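Long-range contact in N-acetyltransferase (Escherichia coli, PDB 6GTQ), which probably transfers an acetyl group from acetyl-coenzyme A to an amine, as a member of the GNAT acetyltransferase family: residues L62-L67 with L96-I101. The protein carries 1 engineered substitution. Sequence-based numbering, arbitrary orientation.
With ACT (acetate ion), chain H.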
loop_
_atom_site.group_PDB
_atom_site.type_symbol
_atom_site.label_atom_id
_atom_site.label_comp_id
_atom_site.label_asym_id
_atom_site.label_seq_id
_atom_site.Cartn_x
_atom_site.Cartn_y
_atom_site.Cartn_z
ATOM N N LEU A 62 9.057 -5.633 -11.604
ATOM C CA LEU A 62 8.319 -4.662 -12.410
ATOM C C LEU A 62 7.354 -3.806 -11.570
ATOM O O LEU A 62 6.424 -3.196 -12.094
ATOM C CB LEU A 62 7.603 -5.347 -13.598
ATOM C CG LEU A 62 8.506 -5.920 -14.711
ATOM C CD1 LEU A 62 7.705 -6.739 -15.682
ATOM C CD2 LEU A 62 9.276 -4.830 -15.443
ATOM N N GLY A 63 7.623 -3.736 -10.279
ATOM C CA GLY A 63 6.806 -2.988 -9.341
ATOM C C GLY A 63 6.995 -3.473 -7.929
ATOM O O GLY A 63 7.370 -4.628 -7.708
ATOM N N TYR A 64 6.747 -2.582 -6.964
ATOM C CA TYR A 64 6.881 -2.885 -5.546
ATOM C C TYR A 64 6.010 -2.023 -4.641
ATOM O O TYR A 64 5.521 -0.960 -5.042
ATOM C CB TYR A 64 8.358 -2.783 -5.108
ATOM C CG TYR A 64 8.907 -1.384 -4.891
ATOM C CD1 TYR A 64 8.823 -0.763 -3.644
ATOM C CD2 TYR A 64 9.612 -0.726 -5.900
ATOM C CE1 TYR A 64 9.380 0.497 -3.420
ATOM C CE2 TYR A 64 10.202 0.523 -5.677
ATOM C CZ TYR A 64 10.074 1.131 -4.437
ATOM O OH TYR A 64 10.638 2.358 -4.206
ATOM N N TYR A 65 5.873 -2.469 -3.397
ATOM C CA TYR A 65 5.206 -1.726 -2.333
ATOM C C TYR A 65 5.850 -2.080 -0.991
ATOM O O TYR A 65 6.449 -3.144 -0.867
ATOM C CB TYR A 65 3.660 -1.841 -2.361
ATOM C CG TYR A 65 3.049 -3.095 -1.770
ATOM C CD1 TYR A 65 2.915 -3.245 -0.390
ATOM C CD2 TYR A 65 2.476 -4.067 -2.589
ATOM C CE1 TYR A 65 2.318 -4.376 0.160
ATOM C CE2 TYR A 65 1.854 -5.194 -2.049
ATOM C CZ TYR A 65 1.779 -5.343 -0.673
ATOM O OH TYR A 65 1.198 -6.459 -0.126
ATOM N N THR A 66 5.814 -1.148 -0.030
ATOM C CA THR A 66 6.359 -1.349 1.323
ATOM C C THR A 66 5.278 -1.116 2.374
ATOM O O THR A 66 4.471 -0.201 2.230
ATOM C CB THR A 66 7.640 -0.521 1.598
ATOM O OG1 THR A 66 7.327 0.873 1.641
ATOM C CG2 THR A 66 8.758 -0.795 0.603
ATOM N N LEU A 67 5.269 -1.957 3.422
ATOM C CA LEU A 67 4.356 -1.883 4.560
ATOM C C LEU A 67 5.115 -1.844 5.866
ATOM O O LEU A 67 6.180 -2.469 6.006
ATOM C CB LEU A 67 3.457 -3.131 4.638
ATOM C CG LEU A 67 2.352 -3.337 3.636
ATOM C CD1 LEU A 67 1.688 -4.665 3.887
ATOM C CD2 LEU A 67 1.309 -2.220 3.694
ATOM N N LEU A 96 1.254 2.030 4.170
ATOM C CA LEU A 96 1.800 1.676 2.865
ATOM C C LEU A 96 2.574 2.955 2.499
ATOM O O LEU A 96 1.961 3.968 2.146
ATOM C CB LEU A 96 0.675 1.410 1.855
ATOM C CG LEU A 96 0.969 0.478 0.660
ATOM C CD1 LEU A 96 -0.297 0.224 -0.134
ATOM C CD2 LEU A 96 1.970 1.068 -0.282
ATOM N N GLY A 97 3.893 2.926 2.689
ATOM C CA GLY A 97 4.757 4.087 2.494
ATOM C C GLY A 97 5.338 4.319 1.117
ATOM O O GLY A 97 5.787 5.429 0.825
ATOM N N ARG A 98 5.371 3.285 0.279
ATOM C CA ARG A 98 5.930 3.359 -1.067
ATOM C C ARG A 98 5.187 2.443 -1.993
ATOM O O ARG A 98 4.881 1.311 -1.633
ATOM C CB ARG A 98 7.427 2.977 -1.068
ATOM C CG ARG A 98 8.357 4.148 -0.841
ATOM C CD ARG A 98 9.644 3.721 -0.202
ATOM N NE ARG A 98 10.579 4.837 -0.070
ATOM C CZ ARG A 98 11.202 5.180 1.055
ATOM N NH1 ARG A 98 12.034 6.214 1.070
ATOM N NH2 ARG A 98 11.010 4.482 2.168
ATOM N N LEU A 99 4.924 2.929 -3.202
ATOM C CA LEU A 99 4.269 2.194 -4.277
ATOM C C LEU A 99 4.877 2.671 -5.580
ATOM O O LEU A 99 4.877 3.873 -5.863
ATOM C CB LEU A 99 2.729 2.388 -4.252
ATOM C CG LEU A 99 1.901 1.647 -5.325
ATOM C CD1 LEU A 99 1.779 0.164 -5.029
ATOM C CD2 LEU A 99 0.517 2.234 -5.432
ATOM N N ALA A 100 5.454 1.740 -6.342
ATOM C CA ALA A 100 6.067 2.047 -7.637
ATOM C C ALA A 100 5.798 0.930 -8.621
ATOM O O ALA A 100 5.920 -0.239 -8.264
ATOM C CB ALA A 100 7.565 2.260 -7.477
ATOM N N ILE A 101 5.423 1.294 -9.856
ATOM C CA ILE A 101 5.161 0.368 -10.968
ATOM C C ILE A 101 6.056 0.772 -12.129
ATOM O O ILE A 101 6.084 1.949 -12.496
ATOM C CB ILE A 101 3.645 0.342 -11.380
ATOM C CG1 ILE A 101 2.711 -0.112 -10.210
ATOM C CG2 ILE A 101 3.396 -0.479 -12.653
ATOM C CD1 ILE A 101 2.803 -1.604 -9.724
HETATM C C ACT H . 6.931 1.960 5.127
HETATM O O ACT H . 6.671 1.158 4.269
HETATM O OXT ACT H . 8.058 2.159 5.585
HETATM C CH3 ACT H . 5.767 2.781 5.664
HETATM O O HOH W 1 9.009 2.742 2.725
#
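Tyr64 and Ala100 form a hydrogen-bonded pair of two antiparallel strand segments, 62-67 and 96-101, whose axes come within 4.7 Å; Tyr64 N donates to Ala100 O (2.8 Å) and Ala100 N returns a nearly straight bond (170°) to Tyr64 O. Gly97 is an extra residue opposite Thr66, consistent with a classic bulge, and Gly97 N gives a long, bent bond to Thr66 O (3.2 Å, 139°). On the sheet face of Tyr64, Thr66, Arg98 and Ala100, the Tyr64 ring leans across to the neighbouring strand, because chi1 of 78° sets CG between the backbone N and carbonyl carbon. Its CE2 meets Ala100 CB at 3.6 Å while CE1 lies by Arg98 CB; the phenol OH is tied to Leu30 O in helix 28-36, which packs on this face. These are neighbouring strands in the middle of the mixed GNAT sheet, and helix 110-129 covers the other face. There Leu99 CD1 packs on Tyr65 CB (3.8 Å), Leu96 CD2 touches the same carbon, and Leu67 CD2 lies against Leu96 CG (4.1 Å). Back on the Tyr64 side, Thr66 OG1 donates to O of an acetate, probably from the crystallisation liquor (2.7 Å); a water in the guanidinium plane, at its edge, accepts from Arg98 NH2 and donates to Thr66 OG1.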